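Local atomic coordinates of probable adenylyl-sulfate kinase (Aeropyrum pernix, PDB entry 2YVU), a protein that probably catalyses the ATP-dependent phosphorylation of adenosine 5'-phosphosulfate to 3'-phosphoadenylyl sulfate, the activated form of sulfate. Residues 13-18 / 88-93; 35-40 / 176-181; 74-79 / 104-109; 120-125 / 164-169. All coordinates share one frame; numbering follows the deposited sequence.

Interaction 1 of 4, residues 13-18 / 88-93; sequences GIVVWL and VICSFV
I14, V16 and L18 alternate with V88 and C90 in a ladder of four backbone hydrogen bonds between neighbouring parallel strands, 14-18 and 88-91, whose axes run 4.6 Å apart at 17°. These are central strands of the parallel P-loop kinase sheet, order 2-3-1-4-5. The N-H of C90 reaches V16 O at 2.6 Å in an almost straight bond, and L18 N returns one to C90 O at 2.7 Å. Beta-branched V15, V16, V88 and I89 suit such extended, wholly buried strands. On the face bearing V16 and L18, methyl CD1 of L18 rests 4.3 Å from CG2 of I89, and helices 26-39 and 170-184 cover this side. The other face carries V15, W17, V88 and C90. With CG anti to its backbone N (chi1 -168°), the W17 indole swings towards C90, whose small side chain lets it come close: CE3 of W17 lies 3.4 Å from CB of C90, and SG stands obliquely to the six-membered ring. Farther out, the ring of F92 lies 22° from parallel with the indole but slid aside, with little overlap. W17 NE1 hydrogen-bonds S94 OG, the phosphoserine site by similarity, while CH2 of W17 touches CD1 of F92 at 3.8 Å.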
loop_
_atom_site.group_PDB
_atom_site.type_symbol
_atom_site.label_atom_id
_atom_site.label_comp_id
_atom_site.label_asym_id
_atom_site.label_seq_id
_atom_site.Cartn_x
_atom_site.Cartn_y
_atom_site.Cartn_z
ATOM N N GLY A 13 14.306 0.763 -5.623
ATOM C CA GLY A 13 14.647 0.715 -4.219
ATOM C C GLY A 13 14.837 -0.725 -3.794
ATOM O O GLY A 13 15.126 -1.585 -4.625
ATOM N N ILE A 14 14.667 -0.994 -2.503
ATOM C CA ILE A 14 14.824 -2.351 -1.971
ATOM C C ILE A 14 13.823 -2.524 -0.842
ATOM O O ILE A 14 13.230 -1.553 -0.393
ATOM C CB ILE A 14 16.237 -2.585 -1.357
ATOM C CG1 ILE A 14 16.471 -1.596 -0.212
ATOM C CG2 ILE A 14 17.325 -2.433 -2.431
ATOM C CD1 ILE A 14 17.799 -1.806 0.515
ATOM N N VAL A 15 13.639 -3.759 -0.391
ATOM C CA VAL A 15 12.730 -4.047 0.718
ATOM C C VAL A 15 13.561 -4.697 1.815
ATOM O O VAL A 15 14.158 -5.762 1.615
ATOM C CB VAL A 15 11.575 -5.036 0.313
ATOM C CG1 VAL A 15 10.650 -5.317 1.550
ATOM C CG2 VAL A 15 10.760 -4.449 -0.801
ATOM N N VAL A 16 13.647 -4.026 2.956
ATOM C CA VAL A 16 14.375 -4.560 4.084
ATOM C C VAL A 16 13.274 -5.089 4.998
ATOM O O VAL A 16 12.443 -4.317 5.495
ATOM C CB VAL A 16 15.179 -3.460 4.814
ATOM C CG1 VAL A 16 15.904 -4.069 5.997
ATOM C CG2 VAL A 16 16.123 -2.788 3.858
ATOM N N TRP A 17 13.264 -6.403 5.198
ATOM C CA TRP A 17 12.249 -7.066 6.009
ATOM C C TRP A 17 12.755 -7.524 7.371
ATOM O O TRP A 17 13.455 -8.550 7.475
ATOM C CB TRP A 17 11.690 -8.259 5.235
ATOM C CG TRP A 17 10.452 -8.847 5.841
ATOM C CD1 TRP A 17 10.385 -9.798 6.831
ATOM C CD2 TRP A 17 9.105 -8.444 5.582
ATOM N NE1 TRP A 17 9.073 -10.003 7.207
ATOM C CE2 TRP A 17 8.268 -9.177 6.464
ATOM C CE3 TRP A 17 8.517 -7.527 4.693
ATOM C CZ2 TRP A 17 6.887 -9.010 6.492
ATOM C CZ3 TRP A 17 7.146 -7.368 4.722
ATOM C CH2 TRP A 17 6.342 -8.105 5.618
ATOM N N LEU A 18 12.414 -6.787 8.433
ATOM C CA LEU A 18 12.903 -7.205 9.740
ATOM C C LEU A 18 11.969 -8.256 10.331
ATOM O O LEU A 18 10.764 -8.035 10.449
ATOM C CB LEU A 18 13.004 -6.007 10.677
ATOM C CG LEU A 18 13.779 -4.789 10.146
ATOM C CD1 LEU A 18 13.448 -3.574 10.997
ATOM C CD2 LEU A 18 15.264 -5.052 10.158
ATOM N N VAL A 88 12.176 0.496 1.206
ATOM C CA VAL A 88 11.086 0.143 2.107
ATOM C C VAL A 88 11.563 -0.696 3.259
ATOM O O VAL A 88 12.017 -1.819 3.059
ATOM C CB VAL A 88 10.014 -0.641 1.377
ATOM C CG1 VAL A 88 8.728 -0.757 2.268
ATOM C CG2 VAL A 88 9.724 0.038 0.046
ATOM N N ILE A 89 11.486 -0.143 4.460
ATOM C CA ILE A 89 11.919 -0.884 5.642
ATOM C C ILE A 89 10.676 -1.426 6.342
ATOM O O ILE A 89 9.795 -0.664 6.773
ATOM C CB ILE A 89 12.750 0.023 6.572
ATOM C CG1 ILE A 89 13.969 0.558 5.796
ATOM C CG2 ILE A 89 13.232 -0.761 7.795
ATOM C CD1 ILE A 89 14.601 1.806 6.432
ATOM N N CYS A 90 10.591 -2.750 6.434
ATOM C CA CYS A 90 9.425 -3.384 7.040
ATOM C C CYS A 90 9.678 -4.062 8.380
ATOM O O CYS A 90 10.665 -4.775 8.548
ATOM C CB CYS A 90 8.838 -4.426 6.082
ATOM S SG CYS A 90 8.262 -3.801 4.534
ATOM N N SER A 91 8.760 -3.855 9.318
ATOM C CA SER A 91 8.856 -4.459 10.640
ATOM C C SER A 91 7.500 -5.034 10.991
ATOM O O SER A 91 6.590 -4.313 11.428
ATOM C CB SER A 91 9.230 -3.430 11.701
ATOM O OG SER A 91 9.246 -4.083 12.956
ATOM N N PHE A 92 7.351 -6.336 10.801
ATOM C CA PHE A 92 6.073 -6.956 11.072
ATOM C C PHE A 92 6.151 -8.234 11.874
ATOM O O PHE A 92 7.223 -8.797 12.063
ATOM C CB PHE A 92 5.353 -7.259 9.756
ATOM C CG PHE A 92 4.842 -6.046 9.065
ATOM C CD1 PHE A 92 5.618 -5.396 8.116
ATOM C CD2 PHE A 92 3.597 -5.518 9.405
ATOM C CE1 PHE A 92 5.165 -4.227 7.503
ATOM C CE2 PHE A 92 3.132 -4.346 8.799
ATOM C CZ PHE A 92 3.917 -3.699 7.843
ATOM N N VAL A 93 4.988 -8.673 12.347
ATOM C CA VAL A 93 4.887 -9.921 13.081
ATOM C C VAL A 93 4.633 -10.957 11.976
ATOM O O VAL A 93 3.539 -11.029 11.398
ATOM C CB VAL A 93 3.716 -9.886 14.094
ATOM C CG1 VAL A 93 2.438 -9.497 13.398
ATOM C CG2 VAL A 93 3.559 -11.238 14.770
#

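Interaction 2 of 4, residues 35-40 / 176-181; sequences DLLQKE and YLYSLV
Y178 carries this contact, its ring reaching from helix 170-184 across to L36, L37 and E40 at the C-terminal end of helix 26-39. The two are outer helices on one side of the parallel alpha/beta sheet of a P-loop kinase; here their segments diverge by 47°, with axes 11.6 Å apart, a wide spacing that the long side chain of Y178 spans. At the near end of the ring, methyl CD1 of L36 comes obliquely to CD2 of Y178 at 3.6 Å. Farther along, CD2 of L37 meets CE2 of Y178 at 4.2 Å and also turns to CG1 of V181, so one leucine branch serves both residues on the same side of helix 170-184. At the far end the phenol donates a hydrogen bond to E40 OE2. The modelled separation of 2.3 Å between OH and OE2 is very short, and its exact length is doubtful. The carboxylate approaches the edge of the ring, with OE2 near the ring plane, and its own plane is turned 72° from that of the phenol.

Both partners are aimed from further back. CG of Y178 stands anti to the backbone N (chi1 169°), which sends the ring out towards helix 26-39. E40, just past that helix, extends its chain to meet it, and its other oxygen, OE1, forms a salt bridge with K182. One turn earlier on helix 26-39, L33 touches both Y178 and V181. On the outer flank of helix 26-39, K39 NZ binds D35 OD2 at 3.0 Å, on the syn side of the carboxylate.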
loop_
_atom_site.group_PDB
_atom_site.type_symbol
_atom_site.label_atom_id
_atom_site.label_comp_id
_atom_site.label_asym_id
_atom_site.label_seq_id
_atom_site.Cartn_x
_atom_site.Cartn_y
_atom_site.Cartn_z
ATOM N N ASP A 35 15.998 6.914 9.713
ATOM C CA ASP A 35 16.476 8.275 9.961
ATOM C C ASP A 35 17.814 8.508 9.241
ATOM O O ASP A 35 18.017 9.548 8.618
ATOM C CB ASP A 35 16.647 8.508 11.465
ATOM C CG ASP A 35 16.797 9.975 11.808
ATOM O OD1 ASP A 35 15.942 10.765 11.355
ATOM O OD2 ASP A 35 17.757 10.344 12.528
ATOM N N LEU A 36 18.720 7.533 9.319
ATOM C CA LEU A 36 20.029 7.642 8.669
ATOM C C LEU A 36 19.966 7.844 7.155
ATOM O O LEU A 36 20.644 8.709 6.591
ATOM C CB LEU A 36 20.864 6.386 8.945
ATOM C CG LEU A 36 21.392 6.079 10.356
ATOM C CD1 LEU A 36 22.182 4.762 10.317
ATOM C CD2 LEU A 36 22.290 7.203 10.856
ATOM N N LEU A 37 19.166 7.023 6.491
ATOM C CA LEU A 37 19.031 7.095 5.048
ATOM C C LEU A 37 18.307 8.349 4.580
ATOM O O LEU A 37 18.666 8.926 3.566
ATOM C CB LEU A 37 18.301 5.851 4.540
ATOM C CG LEU A 37 19.023 4.554 4.866
ATOM C CD1 LEU A 37 18.064 3.395 4.707
ATOM C CD2 LEU A 37 20.249 4.398 3.935
ATOM N N GLN A 38 17.270 8.753 5.300
ATOM C CA GLN A 38 16.552 9.955 4.908
ATOM C C GLN A 38 17.510 11.136 5.009
ATOM O O GLN A 38 17.647 11.908 4.062
ATOM C CB GLN A 38 15.314 10.160 5.792
ATOM C CG GLN A 38 14.216 9.128 5.518
ATOM C CD GLN A 38 12.997 9.266 6.434
ATOM O OE1 GLN A 38 13.106 9.733 7.568
ATOM N NE2 GLN A 38 11.837 8.833 5.947
ATOM N N LYS A 39 18.200 11.263 6.140
ATOM C CA LYS A 39 19.150 12.362 6.296
ATOM C C LYS A 39 20.167 12.381 5.158
ATOM O O LYS A 39 20.726 13.423 4.842
ATOM C CB LYS A 39 19.840 12.281 7.657
ATOM C CG LYS A 39 18.948 12.766 8.794
ATOM C CD LYS A 39 19.590 12.516 10.155
ATOM C CE LYS A 39 18.749 13.085 11.298
ATOM N NZ LYS A 39 19.384 12.841 12.638
ATOM N N GLU A 40 20.396 11.236 4.524
ATOM C CA GLU A 40 21.323 11.178 3.395
ATOM C C GLU A 40 20.590 11.499 2.100
ATOM O O GLU A 40 21.187 11.510 1.029
ATOM C CB GLU A 40 21.975 9.797 3.282
ATOM C CG GLU A 40 22.945 9.492 4.402
ATOM C CD GLU A 40 23.721 8.203 4.180
ATOM O OE1 GLU A 40 23.755 7.704 3.038
ATOM O OE2 GLU A 40 24.314 7.699 5.153
ATOM N N TYR A 176 25.443 -1.956 11.521
ATOM C CA TYR A 176 25.740 -3.176 10.773
ATOM C C TYR A 176 24.741 -3.345 9.637
ATOM O O TYR A 176 25.119 -3.739 8.536
ATOM C CB TYR A 176 25.701 -4.375 11.732
ATOM C CG TYR A 176 26.249 -5.701 11.215
ATOM C CD1 TYR A 176 27.468 -5.773 10.530
ATOM C CD2 TYR A 176 25.575 -6.897 11.480
ATOM C CE1 TYR A 176 28.003 -6.996 10.131
ATOM C CE2 TYR A 176 26.098 -8.135 11.084
ATOM C CZ TYR A 176 27.314 -8.175 10.410
ATOM O OH TYR A 176 27.822 -9.398 10.017
ATOM N N LEU A 177 23.468 -3.037 9.903
ATOM C CA LEU A 177 22.395 -3.160 8.896
ATOM C C LEU A 177 22.576 -2.103 7.817
ATOM O O LEU A 177 22.349 -2.346 6.635
ATOM C CB LEU A 177 21.008 -2.951 9.546
ATOM C CG LEU A 177 19.748 -3.720 9.078
ATOM C CD1 LEU A 177 18.497 -2.876 9.315
ATOM C CD2 LEU A 177 19.838 -4.118 7.636
ATOM N N TYR A 178 22.963 -0.911 8.254
ATOM C CA TYR A 178 23.199 0.199 7.348
ATOM C C TYR A 178 24.286 -0.149 6.338
ATOM O O TYR A 178 24.178 0.223 5.180
ATOM C CB TYR A 178 23.585 1.446 8.157
ATOM C CG TYR A 178 24.108 2.603 7.319
ATOM C CD1 TYR A 178 25.419 2.602 6.835
ATOM C CD2 TYR A 178 23.295 3.700 7.020
ATOM C CE1 TYR A 178 25.909 3.657 6.081
ATOM C CE2 TYR A 178 23.778 4.770 6.257
ATOM C CZ TYR A 178 25.084 4.737 5.795
ATOM O OH TYR A 178 25.573 5.770 5.050
ATOM N N SER A 179 25.329 -0.863 6.762
ATOM C CA SER A 179 26.413 -1.229 5.837
ATOM C C SER A 179 25.934 -2.185 4.750
ATOM O O SER A 179 26.339 -2.060 3.591
ATOM C CB SER A 179 27.581 -1.867 6.591
ATOM O OG SER A 179 28.211 -0.927 7.446
ATOM N N LEU A 180 25.071 -3.135 5.121
ATOM C CA LEU A 180 24.517 -4.102 4.160
ATOM C C LEU A 180 23.635 -3.324 3.170
ATOM O O LEU A 180 23.754 -3.480 1.949
ATOM C CB LEU A 180 23.658 -5.168 4.881
ATOM C CG LEU A 180 23.390 -6.573 4.287
ATOM C CD1 LEU A 180 21.938 -7.016 4.575
ATOM C CD2 LEU A 180 23.629 -6.584 2.800
ATOM N N VAL A 181 22.753 -2.479 3.698
ATOM C CA VAL A 181 21.867 -1.693 2.839
ATOM C C VAL A 181 22.672 -0.851 1.842
ATOM O O VAL A 181 22.401 -0.867 0.643
ATOM C CB VAL A 181 20.964 -0.743 3.677
ATOM C CG1 VAL A 181 20.338 0.308 2.777
ATOM C CG2 VAL A 181 19.845 -1.557 4.363
#

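Interaction 3 of 4, residues 74-79 / 104-109; sequences IAWIAR and RRIVEE
A75 meets I106 where two neighbouring helices, 64-82 and 97-109, run side by side, their segments 22° from parallel and 8.8 Å between axes. The small CB of A75 allows this approach, lying 3.8 Å from both CG2 and CD1 of I106; the carbonyl oxygen of A75 also faces CG2. One residue on, W76 turns its indole flat against the same isoleucine: CG2 sits 3.9 Å from the centroid of the five-membered ring, only 9° off its normal, a clear CH-pi contact.

R79 closes the segment with a fully extended chain, CG anti to the backbone N (chi1 166°), which carries its guanidinium past I106 to E109. NH2 makes a salt bridge to E109 OE1 at 3.2 Å; the oxygen lies in the guanidinium plane, yet the nitrogen stands well above the carboxylate plane. NH1 adds a weak bond to I106 O, CH2 of W76 sits over the centre of the guanidinium, 3.4 Å above its plane, and NE pairs with E110. A leucine here would probably leave E109 and E110 without their positive partner and the W76 ring freer to turn.

V107 points inward onto V15 of strand 14-19 and F114 of strand 114-120, and A78 also packs on V15, so the helix pair lies against the sheet, while on helix 64-82 itself W76 packs on T55 and I77 on I77 of the second subunit.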
loop_
_atom_site.group_PDB
_atom_site.type_symbol
_atom_site.label_atom_id
_atom_site.label_comp_id
_atom_site.label_asym_id
_atom_site.label_seq_id
_atom_site.Cartn_x
_atom_site.Cartn_y
_atom_site.Cartn_z
ATOM N N ILE A 74 1.009 -6.310 2.426
ATOM C CA ILE A 74 2.183 -5.499 2.721
ATOM C C ILE A 74 3.236 -5.694 1.640
ATOM O O ILE A 74 3.878 -4.743 1.220
ATOM C CB ILE A 74 2.804 -5.872 4.084
ATOM C CG1 ILE A 74 1.853 -5.455 5.216
ATOM C CG2 ILE A 74 4.159 -5.183 4.243
ATOM C CD1 ILE A 74 1.424 -3.985 5.147
ATOM N N ALA A 75 3.407 -6.943 1.200
ATOM C CA ALA A 75 4.379 -7.274 0.165
ATOM C C ALA A 75 4.087 -6.491 -1.132
ATOM O O ALA A 75 4.979 -6.047 -1.840
ATOM C CB ALA A 75 4.322 -8.771 -0.113
ATOM N N TRP A 76 2.823 -6.320 -1.445
ATOM C CA TRP A 76 2.512 -5.592 -2.659
ATOM C C TRP A 76 2.768 -4.107 -2.547
ATOM O O TRP A 76 3.282 -3.497 -3.489
ATOM C CB TRP A 76 1.083 -5.864 -3.061
ATOM C CG TRP A 76 1.036 -7.058 -3.954
ATOM C CD1 TRP A 76 0.729 -8.343 -3.610
ATOM C CD2 TRP A 76 1.361 -7.078 -5.345
ATOM N NE1 TRP A 76 0.839 -9.161 -4.705
ATOM C CE2 TRP A 76 1.223 -8.408 -5.785
ATOM C CE3 TRP A 76 1.756 -6.092 -6.262
ATOM C CZ2 TRP A 76 1.465 -8.786 -7.113
ATOM C CZ3 TRP A 76 1.996 -6.467 -7.587
ATOM C CH2 TRP A 76 1.847 -7.804 -7.996
ATOM N N ILE A 77 2.424 -3.537 -1.390
ATOM C CA ILE A 77 2.625 -2.117 -1.134
ATOM C C ILE A 77 4.130 -1.862 -1.170
ATOM O O ILE A 77 4.592 -0.876 -1.731
ATOM C CB ILE A 77 2.076 -1.722 0.247
ATOM C CG1 ILE A 77 0.554 -1.934 0.274
ATOM C CG2 ILE A 77 2.482 -0.299 0.590
ATOM C CD1 ILE A 77 -0.116 -1.723 1.666
ATOM N N ALA A 78 4.888 -2.767 -0.573
ATOM C CA ALA A 78 6.347 -2.645 -0.565
ATOM C C ALA A 78 6.906 -2.745 -1.988
ATOM O O ALA A 78 7.811 -2.029 -2.356
ATOM C CB ALA A 78 6.959 -3.748 0.299
ATOM N N ARG A 79 6.356 -3.650 -2.782
ATOM C CA ARG A 79 6.821 -3.834 -4.147
ATOM C C ARG A 79 6.544 -2.575 -4.993
ATOM O O ARG A 79 7.408 -2.104 -5.745
ATOM C CB ARG A 79 6.141 -5.081 -4.729
ATOM C CG ARG A 79 6.230 -5.247 -6.238
ATOM C CD ARG A 79 5.689 -6.625 -6.646
ATOM N NE ARG A 79 5.540 -6.794 -8.093
ATOM C CZ ARG A 79 5.216 -7.946 -8.685
ATOM N NH1 ARG A 79 5.011 -9.043 -7.966
ATOM N NH2 ARG A 79 5.079 -8.002 -10.001
ATOM N N ARG A 104 8.676 -12.588 0.265
ATOM C CA ARG A 104 9.899 -12.502 -0.540
ATOM C C ARG A 104 9.617 -12.691 -2.021
ATOM O O ARG A 104 10.134 -11.934 -2.856
ATOM C CB ARG A 104 10.909 -13.578 -0.118
ATOM C CG ARG A 104 12.130 -13.687 -1.048
ATOM C CD ARG A 104 13.123 -14.825 -0.634
ATOM N NE ARG A 104 13.797 -14.586 0.650
ATOM C CZ ARG A 104 14.825 -13.751 0.827
ATOM N NH1 ARG A 104 15.321 -13.052 -0.190
ATOM N NH2 ARG A 104 15.388 -13.639 2.020
ATOM N N ARG A 105 8.825 -13.719 -2.341
ATOM C CA ARG A 105 8.476 -14.042 -3.725
ATOM C C ARG A 105 7.848 -12.870 -4.461
ATOM O O ARG A 105 8.206 -12.558 -5.598
ATOM C CB ARG A 105 7.489 -15.217 -3.790
ATOM C CG ARG A 105 8.077 -16.583 -3.481
ATOM C CD ARG A 105 7.229 -17.722 -4.096
ATOM N NE ARG A 105 5.834 -17.739 -3.643
ATOM C CZ ARG A 105 5.416 -18.232 -2.478
ATOM N NH1 ARG A 105 6.283 -18.764 -1.625
ATOM N NH2 ARG A 105 4.125 -18.192 -2.167
ATOM N N ILE A 106 6.872 -12.249 -3.817
ATOM C CA ILE A 106 6.190 -11.121 -4.411
ATOM C C ILE A 106 7.170 -10.012 -4.717
ATOM O O ILE A 106 7.147 -9.447 -5.813
ATOM C CB ILE A 106 5.073 -10.629 -3.485
ATOM C CG1 ILE A 106 3.942 -11.669 -3.499
ATOM C CG2 ILE A 106 4.614 -9.233 -3.902
ATOM C CD1 ILE A 106 2.886 -11.504 -2.411
ATOM N N VAL A 107 8.063 -9.721 -3.778
ATOM C CA VAL A 107 9.050 -8.645 -3.997
ATOM C C VAL A 107 10.089 -9.000 -5.088
ATOM O O VAL A 107 10.374 -8.188 -5.994
ATOM C CB VAL A 107 9.781 -8.294 -2.662
ATOM C CG1 VAL A 107 10.878 -7.262 -2.893
ATOM C CG2 VAL A 107 8.736 -7.737 -1.630
ATOM N N GLU A 108 10.623 -10.218 -5.021
ATOM C CA GLU A 108 11.648 -10.666 -5.962
ATOM C C GLU A 108 11.143 -10.772 -7.389
ATOM O O GLU A 108 11.903 -10.575 -8.328
ATOM C CB GLU A 108 12.245 -12.004 -5.506
ATOM C CG GLU A 108 12.922 -11.887 -4.156
ATOM C CD GLU A 108 13.803 -13.063 -3.813
ATOM O OE1 GLU A 108 13.480 -14.204 -4.209
ATOM O OE2 GLU A 108 14.815 -12.846 -3.118
ATOM N N GLU A 109 9.864 -11.080 -7.537
ATOM C CA GLU A 109 9.242 -11.184 -8.843
ATOM C C GLU A 109 9.472 -9.876 -9.611
ATOM O O GLU A 109 9.851 -9.882 -10.771
ATOM C CB GLU A 109 7.745 -11.454 -8.665
ATOM C CG GLU A 109 6.911 -11.238 -9.909
ATOM C CD GLU A 109 5.433 -11.533 -9.686
ATOM O OE1 GLU A 109 4.608 -11.090 -10.515
ATOM O OE2 GLU A 109 5.094 -12.208 -8.688
#

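Interaction 4 of 4, residues 120-125 / 164-169; sequences KASLEE and DTESNT
The carboxylates of E125 and E166 lie stacked, their planes 22° apart, as the two side chains slide past each other in opposite directions. The aliphatic part of E125 does the touching, CG to CD of E166 at 3.5 Å, while the OE2 atoms stay 4.0 Å apart. Such closeness of like charges is probably eased by R128 and R129, which form salt bridges with E125. E166 OE1 accepts from S122 N at 3.0 Å in a nearly straight bond, met almost along the C-O axis.

S122 is the N-cap of helix 123-129: its OG, held between its own N and carbonyl carbon (chi1 74°), accepts from E125 N. The contact joins the loop leading into that helix to the turn following strand 161-164, the last strand of the P-loop kinase sheet. K120 O, at a strand end, takes two bonds from T165: N approaches in the carbonyl plane, OG1 from above it. A hydroxyl side chain suits this position, since the OG1 that donates to K120 O also hydrogen-bonds R129.

D164 folds its own turn, an Asx turn: OD1 accepts from E166 N at 2.8 Å and from S167 N above the carboxylate plane. An alanine here would be likely to leave the N-H groups of E166 and S167 without their acceptor and the turn less fixed. D164 OD2 remains 4.0 Å from K120 NZ, beyond a salt bridge.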
loop_
_atom_site.group_PDB
_atom_site.type_symbol
_atom_site.label_atom_id
_atom_site.label_comp_id
_atom_site.label_asym_id
_atom_site.label_seq_id
_atom_site.Cartn_x
_atom_site.Cartn_y
_atom_site.Cartn_z
ATOM N N LYS A 120 17.506 -11.073 16.314
ATOM C CA LYS A 120 17.567 -12.186 17.249
ATOM C C LYS A 120 17.548 -11.893 18.739
ATOM O O LYS A 120 18.412 -11.175 19.264
ATOM C CB LYS A 120 18.799 -13.020 16.883
ATOM C CG LYS A 120 19.101 -14.191 17.793
ATOM C CD LYS A 120 20.256 -14.989 17.196
ATOM C CE LYS A 120 20.559 -16.240 18.012
ATOM N NZ LYS A 120 20.977 -15.896 19.406
ATOM N N ALA A 121 16.557 -12.490 19.395
ATOM C CA ALA A 121 16.308 -12.380 20.826
ATOM C C ALA A 121 15.477 -13.598 21.258
ATOM O O ALA A 121 14.497 -13.940 20.614
ATOM C CB ALA A 121 15.534 -11.096 21.122
ATOM N N SER A 122 15.850 -14.257 22.348
ATOM C CA SER A 122 15.085 -15.415 22.781
ATOM C C SER A 122 13.747 -15.001 23.351
ATOM O O SER A 122 13.548 -13.852 23.746
ATOM C CB SER A 122 15.839 -16.198 23.850
ATOM O OG SER A 122 15.801 -15.501 25.075
ATOM N N LEU A 123 12.833 -15.964 23.393
ATOM C CA LEU A 123 11.495 -15.780 23.927
ATOM C C LEU A 123 11.551 -15.348 25.395
ATOM O O LEU A 123 10.861 -14.428 25.806
ATOM C CB LEU A 123 10.740 -17.104 23.843
ATOM C CG LEU A 123 9.217 -17.118 23.763
ATOM C CD1 LEU A 123 8.737 -18.373 24.470
ATOM C CD2 LEU A 123 8.607 -15.875 24.386
ATOM N N GLU A 124 12.358 -16.039 26.190
ATOM C CA GLU A 124 12.462 -15.720 27.606
ATOM C C GLU A 124 13.063 -14.345 27.758
ATOM O O GLU A 124 12.739 -13.619 28.690
ATOM C CB GLU A 124 13.347 -16.732 28.336
ATOM C CG GLU A 124 12.829 -18.154 28.313
ATOM C CD GLU A 124 13.728 -19.110 29.086
ATOM O OE1 GLU A 124 14.966 -18.931 29.066
ATOM O OE2 GLU A 124 13.196 -20.054 29.704
ATOM N N GLU A 125 13.957 -13.995 26.835
ATOM C CA GLU A 125 14.589 -12.699 26.891
ATOM C C GLU A 125 13.608 -11.575 26.612
ATOM O O GLU A 125 13.626 -10.580 27.322
ATOM C CB GLU A 125 15.782 -12.617 25.923
ATOM C CG GLU A 125 16.410 -11.216 25.870
ATOM C CD GLU A 125 17.038 -10.771 27.205
ATOM O OE1 GLU A 125 17.201 -9.545 27.412
ATOM O OE2 GLU A 125 17.384 -11.641 28.040
ATOM N N ASP A 164 22.108 -9.611 16.487
ATOM C CA ASP A 164 21.982 -10.172 17.829
ATOM C C ASP A 164 21.726 -9.050 18.822
ATOM O O ASP A 164 22.651 -8.316 19.189
ATOM C CB ASP A 164 23.257 -10.923 18.226
ATOM C CG ASP A 164 23.060 -11.762 19.488
ATOM O OD1 ASP A 164 22.337 -11.311 20.400
ATOM O OD2 ASP A 164 23.627 -12.870 19.573
ATOM N N THR A 165 20.480 -8.914 19.266
ATOM C CA THR A 165 20.143 -7.853 20.201
ATOM C C THR A 165 20.521 -8.164 21.654
ATOM O O THR A 165 20.277 -7.357 22.542
ATOM C CB THR A 165 18.636 -7.495 20.136
ATOM O OG1 THR A 165 17.863 -8.583 20.646
ATOM C CG2 THR A 165 18.203 -7.214 18.684
ATOM N N GLU A 166 21.110 -9.330 21.906
ATOM C CA GLU A 166 21.506 -9.658 23.273
ATOM C C GLU A 166 22.997 -9.409 23.470
ATOM O O GLU A 166 23.430 -8.963 24.539
ATOM C CB GLU A 166 21.131 -11.115 23.618
ATOM C CG GLU A 166 19.686 -11.262 24.155
ATOM C CD GLU A 166 19.244 -12.712 24.391
ATOM O OE1 GLU A 166 18.386 -13.208 23.623
ATOM O OE2 GLU A 166 19.742 -13.357 25.346
ATOM N N SER A 167 23.770 -9.661 22.419
ATOM C CA SER A 167 25.215 -9.481 22.448
ATOM C C SER A 167 25.631 -8.066 22.101
ATOM O O SER A 167 26.587 -7.542 22.666
ATOM C CB SER A 167 25.887 -10.414 21.437
ATOM O OG SER A 167 25.327 -11.708 21.488
ATOM N N ASN A 168 24.921 -7.447 21.162
ATOM C CA ASN A 168 25.283 -6.104 20.713
ATOM C C ASN A 168 24.294 -5.010 21.021
ATOM O O ASN A 168 23.108 -5.272 21.231
ATOM C CB ASN A 168 25.545 -6.114 19.203
ATOM C CG ASN A 168 26.747 -6.949 18.834
ATOM O OD1 ASN A 168 26.617 -8.067 18.342
ATOM N ND2 ASN A 168 27.929 -6.413 19.080
ATOM N N THR A 169 24.796 -3.779 21.017
ATOM C CA THR A 169 23.974 -2.610 21.284
ATOM C C THR A 169 23.162 -2.253 20.028
ATOM O O THR A 169 23.426 -2.768 18.939
ATOM C CB THR A 169 24.839 -1.391 21.627
ATOM O OG1 THR A 169 25.673 -1.090 20.511
ATOM C CG2 THR A 169 25.725 -1.676 22.851
#

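Overall arrangement
Interaction 1 is the sheet's middle, only about 5 Å from the chain's centre, and two contacts lie against its opposite faces. Interaction 2, centred about 13 Å away, packs V181 CG2 on V16 CG2 at 4.0 Å; interaction 3, about 10 Å away, sets V107 CG1 3.5 Å from V15 CG2. Interactions 2 and 3 do not touch, with nearest atoms about 10 Å apart. Interaction 4 stands about 20 Å from interaction 1, centre to centre. Even so, both flank the probable ATP site: S91 hydrogen-bonds T27 of the P-loop, and the side chain of A121 comes within about 4 Å of that of S24.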